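Local coordinates for protein GDP-mannose-dependent alpha-(1-6)-phosphatidylinositol monomannoside mannosyltransferase (Corynebacterium glutamicum, PDB 3OKC) that is a mannosyltransferase of the two-domain GT-B glycosyltransferase fold that holds GDP in a pocket of its C-terminal domain, at residues Ser205-Arg210 / Leu232-Ser237; Asp274-Pro279 / Gly293-Glu298. One frame throughout, in Å; residues are numbered along the deposited sequence.

Contact 1: residues Ser205-Arg210 / Leu232-Ser237; sequences SRLVPR and LLIVGS. With GDP (guanosine-5'-diphosphate), chain B.
Leu207 packs against Gly236 and Ile234 where two loops leave the C-terminal ends of the parallel strands 200-204 and 231-235, in the C-terminal Rossmann-like domain of a GT-B fold. The pair is an instructive case of adjacent strand ends being tied together around a bound nucleotide. With CG beside the backbone N of Leu207 (chi1 -52°), the forked side chain reaches over the opposite loop. Its CD2 meets Ile234 CG2 at 3.5 Å, the two side chains crossing obliquely, and its CD1 rests 3.6 Å from Gly236 O. Helix 213-226 covers this apolar patch, Ile217 touching Ile234 and Gln213 touching Leu207.

Two backbone hydrogen bonds, both nearly straight, tie the segments together. Ser205 N donates to Val235 O at 3.1 Å, and beyond it Leu207 N donates to Ser237 O at 2.9 Å, reaching that oxygen from above the carbonyl plane. This second carbonyl oxygen is also approached by Arg206 CA, at 3.5 Å in a CH...O contact. Leu207 is the centre of an inverse gamma turn, and Gly236 adopts backbone angles that suit glycine alone.

Val235 and Arg206 turn instead to the nucleotide. Val235 CG1 abuts O6 of the guanine at 3.4 Å, while the Arg206 chain folds at chi3 (-63°) to bring its guanidinium edge to the outer phosphate. There GDP O1B lies in the guanidinium plane, and Arg206 NH2 makes a straight but weak hydrogen bond of 3.4 Å to GDP O3B.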
loop_
_atom_site.group_PDB
_atom_site.type_symbol
_atom_site.label_atom_id
_atom_site.label_comp_id
_atom_site.label_asym_id
_atom_site.label_seq_id
_atom_site.Cartn_x
_atom_site.Cartn_y
_atom_site.Cartn_z
ATOM N N SER A 205 8.904 6.724 4.206
ATOM C CA SER A 205 8.039 7.148 3.096
ATOM C C SER A 205 8.874 7.887 2.054
ATOM O O SER A 205 9.931 8.427 2.375
ATOM C CB SER A 205 6.907 8.070 3.573
ATOM O OG SER A 205 5.803 7.344 4.095
ATOM N N ARG A 206 8.397 7.913 0.812
ATOM C CA ARG A 206 9.019 8.717 -0.240
ATOM C C ARG A 206 9.056 10.171 0.208
ATOM O O ARG A 206 8.132 10.645 0.871
ATOM C CB ARG A 206 8.247 8.602 -1.560
ATOM C CG ARG A 206 8.243 7.209 -2.179
ATOM C CD ARG A 206 7.411 7.148 -3.465
ATOM N NE ARG A 206 5.992 7.427 -3.223
ATOM C CZ ARG A 206 5.355 8.534 -3.607
ATOM N NH1 ARG A 206 5.994 9.488 -4.275
ATOM N NH2 ARG A 206 4.065 8.683 -3.329
ATOM N N LEU A 207 10.132 10.868 -0.135
ATOM C CA LEU A 207 10.269 12.269 0.249
ATOM C C LEU A 207 9.523 13.156 -0.742
ATOM O O LEU A 207 10.082 13.599 -1.746
ATOM C CB LEU A 207 11.745 12.673 0.380
ATOM C CG LEU A 207 12.639 11.800 1.268
ATOM C CD1 LEU A 207 14.050 12.367 1.337
ATOM C CD2 LEU A 207 12.059 11.620 2.667
ATOM N N VAL A 208 8.239 13.358 -0.463
ATOM C CA VAL A 208 7.374 14.265 -1.227
ATOM C C VAL A 208 6.509 15.060 -0.233
ATOM O O VAL A 208 6.181 14.545 0.837
ATOM C CB VAL A 208 6.480 13.513 -2.267
ATOM C CG1 VAL A 208 7.333 12.874 -3.369
ATOM C CG2 VAL A 208 5.579 12.474 -1.592
ATOM N N PRO A 209 6.137 16.313 -0.582
ATOM C CA PRO A 209 5.436 17.193 0.367
ATOM C C PRO A 209 4.273 16.568 1.152
ATOM O O PRO A 209 4.153 16.826 2.350
ATOM C CB PRO A 209 4.933 18.332 -0.523
ATOM C CG PRO A 209 5.921 18.397 -1.631
ATOM C CD PRO A 209 6.355 16.980 -1.881
ATOM N N ARG A 210 3.445 15.750 0.500
ATOM C CA ARG A 210 2.192 15.269 1.102
ATOM C C ARG A 210 2.358 14.260 2.240
ATOM O O ARG A 210 1.436 14.061 3.033
ATOM C CB ARG A 210 1.248 14.714 0.030
ATOM C CG ARG A 210 1.715 13.428 -0.645
ATOM C CD ARG A 210 0.674 12.928 -1.643
ATOM N NE ARG A 210 0.909 11.537 -2.024
ATOM C CZ ARG A 210 0.506 10.485 -1.314
ATOM N NH1 ARG A 210 -0.158 10.655 -0.177
ATOM N NH2 ARG A 210 0.774 9.257 -1.739
ATOM N N LEU A 232 14.602 12.320 14.972
ATOM C CA LEU A 232 13.688 12.038 13.883
ATOM C C LEU A 232 14.478 11.367 12.771
ATOM O O LEU A 232 15.391 11.966 12.200
ATOM C CB LEU A 232 13.047 13.334 13.374
ATOM C CG LEU A 232 12.114 13.283 12.157
ATOM C CD1 LEU A 232 10.864 12.478 12.460
ATOM C CD2 LEU A 232 11.742 14.687 11.710
ATOM N N LEU A 233 14.139 10.116 12.481
ATOM C CA LEU A 233 14.774 9.393 11.391
ATOM C C LEU A 233 13.921 9.492 10.135
ATOM O O LEU A 233 12.775 9.048 10.104
ATOM C CB LEU A 233 15.036 7.928 11.761
ATOM C CG LEU A 233 15.773 7.615 13.065
ATOM C CD1 LEU A 233 15.974 6.121 13.181
ATOM C CD2 LEU A 233 17.124 8.351 13.172
ATOM N N ILE A 234 14.490 10.101 9.105
ATOM C CA ILE A 234 13.819 10.226 7.833
ATOM C C ILE A 234 14.371 9.176 6.872
ATOM O O ILE A 234 15.518 9.257 6.424
ATOM C CB ILE A 234 13.896 11.674 7.300
ATOM C CG1 ILE A 234 12.996 12.571 8.158
ATOM C CG2 ILE A 234 13.464 11.745 5.841
ATOM C CD1 ILE A 234 13.346 14.022 8.106
ATOM N N VAL A 235 13.545 8.171 6.597
ATOM C CA VAL A 235 13.941 7.047 5.766
ATOM C C VAL A 235 13.194 7.131 4.443
ATOM O O VAL A 235 11.957 7.167 4.412
ATOM C CB VAL A 235 13.681 5.676 6.469
ATOM C CG1 VAL A 235 14.073 4.503 5.561
ATOM C CG2 VAL A 235 14.427 5.589 7.804
ATOM N N GLY A 236 13.960 7.175 3.355
ATOM C CA GLY A 236 13.402 7.273 2.016
ATOM C C GLY A 236 14.156 8.248 1.134
ATOM O O GLY A 236 15.057 8.958 1.593
ATOM N N SER A 237 13.788 8.267 -0.144
ATOM C CA SER A 237 14.338 9.215 -1.107
ATOM C C SER A 237 13.214 9.917 -1.871
ATOM O O SER A 237 12.063 9.471 -1.852
ATOM C CB SER A 237 15.288 8.505 -2.075
ATOM O OG SER A 237 14.629 7.442 -2.738
HETATM P PB GDP B . 2.811 4.886 -1.394
HETATM O O1B GDP B . 4.123 4.570 -1.946
HETATM O O2B GDP B . 1.928 4.244 -1.995
HETATM O O3B GDP B . 2.596 6.104 -1.577
HETATM O O3A GDP B . 2.779 4.603 0.033
HETATM P PA GDP B . 2.737 3.287 0.668
HETATM O O1A GDP B . 1.641 2.727 0.435
HETATM O O2A GDP B . 2.841 3.440 1.913
HETATM O "O5'" GDP B . 3.812 2.432 0.191
HETATM C "C5'" GDP B . 5.181 2.712 0.494
HETATM C "C4'" GDP B . 6.020 1.439 0.441
HETATM O "O4'" GDP B . 7.388 1.762 0.129
HETATM C "C3'" GDP B . 6.010 0.737 1.794
HETATM O "O3'" GDP B . 5.798 -0.667 1.615
HETATM C "C2'" GDP B . 7.390 0.984 2.367
HETATM O "O2'" GDP B . 7.840 -0.135 3.135
HETATM C "C1'" GDP B . 8.259 1.229 1.137
HETATM N N9 GDP B . 9.402 2.127 1.466
HETATM C C8 GDP B . 9.358 3.443 1.747
HETATM N N7 GDP B . 10.615 3.884 1.999
HETATM C C5 GDP B . 11.451 2.828 1.874
HETATM C C6 GDP B . 12.829 2.666 2.011
HETATM O O6 GDP B . 13.554 3.638 2.314
HETATM N N1 GDP B . 13.383 1.445 1.814
HETATM C C2 GDP B . 12.611 0.379 1.483
HETATM N N2 GDP B . 13.177 -0.836 1.290
HETATM N N3 GDP B . 11.270 0.515 1.348
HETATM C C4 GDP B . 10.677 1.725 1.540
#

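Contact 2: residues Asp274-Pro279 / Gly293-Glu298; sequences DIFAMP and GIVYLE. With GDP (guanosine-5'-diphosphate), chain B.
With CG anti to the backbone N in both Phe276 and Met278 (chi1 173° and -161°), the phenyl ring and the thioether are carried on toward Val295 and Tyr296, alternation along strand 275-278 having already put both residues on the helix side. The Met278 chain then bends at chi2 and chi3, curling its methyl back beside the tyrosine. Strand 275-278 and helix segment 294-298 run antiparallel (174°), their axes 9.4 Å apart, and the side chains between them cross at roughly right angles.

Phe276 advances by its outer rim: CZ touches Val295 CB at 3.6 Å and CE1 meets Tyr296 CD1 at 3.8 Å, while Val295 O sits over one face of the phenyl ring, displaced toward its rim. Met278 CE touches both helix residues, 3.7 Å from Val295 CG2 and 3.6 Å from Tyr296 CZ, and its sulfur makes an oblique Met-aromatic contact with the tyrosine ring. The buried phenol is gripped from the strand as well. Tyr296 OH donates to Met278 O over a short 2.5 Å, in the carbonyl plane, and a weak bond joins the same hydroxyl to Gly309 N.

Turned toward the nucleotide, Glu298 holds the ribose with both carboxylate oxygens, OE1 to GDP O2' at 2.9 Å and OE2 to GDP O3' at 2.8 Å. Ile294 N, at the helix start, gives a weak bond to GDP O1A, and the helix end would probably favour the phosphate charge. This is the opening half of a beta-alpha-beta unit in a GT-B C-terminal domain, with Glu290 and Glu298 spaced as in the E-X7-E motif of this glycosyltransferase family.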
loop_
_atom_site.group_PDB
_atom_site.type_symbol
_atom_site.label_atom_id
_atom_site.label_comp_id
_atom_site.label_asym_id
_atom_site.label_seq_id
_atom_site.Cartn_x
_atom_site.Cartn_y
_atom_site.Cartn_z
ATOM N N ASP A 274 10.600 4.342 18.774
ATOM C CA ASP A 274 9.617 4.522 19.830
ATOM C C ASP A 274 8.252 4.892 19.260
ATOM O O ASP A 274 7.222 4.428 19.745
ATOM C CB ASP A 274 10.119 5.559 20.837
ATOM C CG ASP A 274 11.291 5.037 21.664
ATOM O OD1 ASP A 274 11.119 3.981 22.328
ATOM O OD2 ASP A 274 12.378 5.669 21.645
ATOM N N ILE A 275 8.260 5.720 18.221
ATOM C CA ILE A 275 7.040 6.144 17.535
ATOM C C ILE A 275 7.277 6.108 16.027
ATOM O O ILE A 275 8.379 6.390 15.560
ATOM C CB ILE A 275 6.608 7.584 17.964
ATOM C CG1 ILE A 275 6.411 7.665 19.483
ATOM C CG2 ILE A 275 5.320 8.019 17.250
ATOM C CD1 ILE A 275 6.347 9.083 20.035
ATOM N N PHE A 276 6.245 5.735 15.275
ATOM C CA PHE A 276 6.231 5.933 13.825
ATOM C C PHE A 276 5.265 7.063 13.512
ATOM O O PHE A 276 4.088 6.990 13.863
ATOM C CB PHE A 276 5.812 4.659 13.075
ATOM C CG PHE A 276 5.635 4.868 11.586
ATOM C CD1 PHE A 276 4.403 5.273 11.064
ATOM C CD2 PHE A 276 6.713 4.695 10.710
ATOM C CE1 PHE A 276 4.245 5.491 9.696
ATOM C CE2 PHE A 276 6.563 4.903 9.336
ATOM C CZ PHE A 276 5.334 5.308 8.829
ATOM N N ALA A 277 5.758 8.106 12.853
ATOM C CA ALA A 277 4.914 9.252 12.482
ATOM C C ALA A 277 4.981 9.554 10.987
ATOM O O ALA A 277 6.062 9.578 10.395
ATOM C CB ALA A 277 5.294 10.481 13.294
ATOM N N MET A 278 3.815 9.770 10.384
ATOM C CA MET A 278 3.714 10.212 8.994
ATOM C C MET A 278 2.400 10.982 8.866
ATOM O O MET A 278 1.363 10.402 8.517
ATOM C CB MET A 278 3.787 9.024 8.019
ATOM C CG MET A 278 4.158 9.380 6.571
ATOM S SD MET A 278 2.757 9.679 5.466
ATOM C CE MET A 278 2.208 8.012 5.112
ATOM N N PRO A 279 2.434 12.299 9.172
ATOM C CA PRO A 279 1.206 13.090 9.211
ATOM C C PRO A 279 0.815 13.563 7.808
ATOM O O PRO A 279 1.012 14.729 7.460
ATOM C CB PRO A 279 1.572 14.255 10.137
ATOM C CG PRO A 279 3.042 14.447 9.935
ATOM C CD PRO A 279 3.624 13.122 9.466
ATOM N N GLY A 293 -2.022 3.732 2.854
ATOM C CA GLY A 293 -0.821 3.949 3.657
ATOM C C GLY A 293 -0.317 2.662 4.275
ATOM O O GLY A 293 -0.534 2.408 5.462
ATOM N N ILE A 294 0.358 1.850 3.462
ATOM C CA ILE A 294 0.892 0.561 3.911
ATOM C C ILE A 294 1.910 0.709 5.052
ATOM O O ILE A 294 1.995 -0.168 5.914
ATOM C CB ILE A 294 1.460 -0.289 2.732
ATOM C CG1 ILE A 294 0.356 -0.570 1.701
ATOM C CG2 ILE A 294 2.019 -1.624 3.232
ATOM C CD1 ILE A 294 0.841 -1.198 0.395
ATOM N N VAL A 295 2.646 1.826 5.073
ATOM C CA VAL A 295 3.636 2.085 6.124
ATOM C C VAL A 295 3.039 2.053 7.539
ATOM O O VAL A 295 3.698 1.615 8.481
ATOM C CB VAL A 295 4.450 3.407 5.901
ATOM C CG1 VAL A 295 5.431 3.255 4.755
ATOM C CG2 VAL A 295 3.539 4.620 5.704
ATOM N N TYR A 296 1.791 2.503 7.669
ATOM C CA TYR A 296 1.059 2.469 8.935
ATOM C C TYR A 296 0.820 1.046 9.425
ATOM O O TYR A 296 0.880 0.773 10.628
ATOM C CB TYR A 296 -0.292 3.162 8.789
ATOM C CG TYR A 296 -0.229 4.625 8.420
ATOM C CD1 TYR A 296 0.463 5.539 9.216
ATOM C CD2 TYR A 296 -0.888 5.101 7.287
ATOM C CE1 TYR A 296 0.520 6.886 8.877
ATOM C CE2 TYR A 296 -0.848 6.447 6.944
ATOM C CZ TYR A 296 -0.145 7.333 7.748
ATOM O OH TYR A 296 -0.111 8.663 7.416
ATOM N N LEU A 297 0.543 0.153 8.482
ATOM C CA LEU A 297 0.311 -1.255 8.772
ATOM C C LEU A 297 1.613 -1.966 9.132
ATOM O O LEU A 297 1.619 -2.885 9.948
ATOM C CB LEU A 297 -0.340 -1.942 7.566
ATOM C CG LEU A 297 -1.600 -1.354 6.919
ATOM C CD1 LEU A 297 -2.015 -2.237 5.754
ATOM C CD2 LEU A 297 -2.745 -1.187 7.913
ATOM N N GLU A 298 2.705 -1.538 8.507
ATOM C CA GLU A 298 4.029 -2.103 8.746
ATOM C C GLU A 298 4.555 -1.725 10.123
ATOM O O GLU A 298 5.178 -2.542 10.793
ATOM C CB GLU A 298 4.999 -1.628 7.667
ATOM C CG GLU A 298 4.709 -2.195 6.292
ATOM C CD GLU A 298 5.522 -1.541 5.192
ATOM O OE1 GLU A 298 6.254 -0.561 5.472
ATOM O OE2 GLU A 298 5.419 -2.014 4.038
HETATM P PB GDP B . 2.811 4.886 -1.394
HETATM O O1B GDP B . 4.123 4.570 -1.946
HETATM O O2B GDP B . 1.928 4.244 -1.995
HETATM O O3B GDP B . 2.596 6.104 -1.577
HETATM O O3A GDP B . 2.779 4.603 0.033
HETATM P PA GDP B . 2.737 3.287 0.668
HETATM O O1A GDP B . 1.641 2.727 0.435
HETATM O O2A GDP B . 2.841 3.440 1.913
HETATM O "O5'" GDP B . 3.812 2.432 0.191
HETATM C "C5'" GDP B . 5.181 2.712 0.494
HETATM C "C4'" GDP B . 6.020 1.439 0.441
HETATM O "O4'" GDP B . 7.388 1.762 0.129
HETATM C "C3'" GDP B . 6.010 0.737 1.794
HETATM O "O3'" GDP B . 5.798 -0.667 1.615
HETATM C "C2'" GDP B . 7.390 0.984 2.367
HETATM O "O2'" GDP B . 7.840 -0.135 3.135
HETATM C "C1'" GDP B . 8.259 1.229 1.137
HETATM N N9 GDP B . 9.402 2.127 1.466
HETATM C C8 GDP B . 9.358 3.443 1.747
HETATM N N7 GDP B . 10.615 3.884 1.999
HETATM C C5 GDP B . 11.451 2.828 1.874
HETATM C C6 GDP B . 12.829 2.666 2.011
HETATM O O6 GDP B . 13.554 3.638 2.314
HETATM N N1 GDP B . 13.383 1.445 1.814
HETATM C C2 GDP B . 12.611 0.379 1.483
HETATM N N2 GDP B . 13.177 -0.836 1.290
HETATM N N3 GDP B . 11.270 0.515 1.348
HETATM C C4 GDP B . 10.677 1.725 1.540
#

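Contact 1 and contact 2, their centres 11 Å apart, lie at the same parallel sheet, where strand 200-204 runs between strands 231-235 and 275-278. Ser205 is the joint between them: its OG packs 3.6 Å from Met278 CG and 3.9 Å from Val295 CG2. Together they divide the nucleotide. Segments 205-210 and 232-237 attend to the guanine edge and the beta phosphate, whereas segment 293-298 takes the ribose and the alpha phosphate. Arg210 of contact 1 has a long, weak ion pair with Glu290, which in turn touches Met278 of contact 2. GDP is also hydrogen-bonded to Lys211 NZ and to the carbonyl oxygen of Leu261.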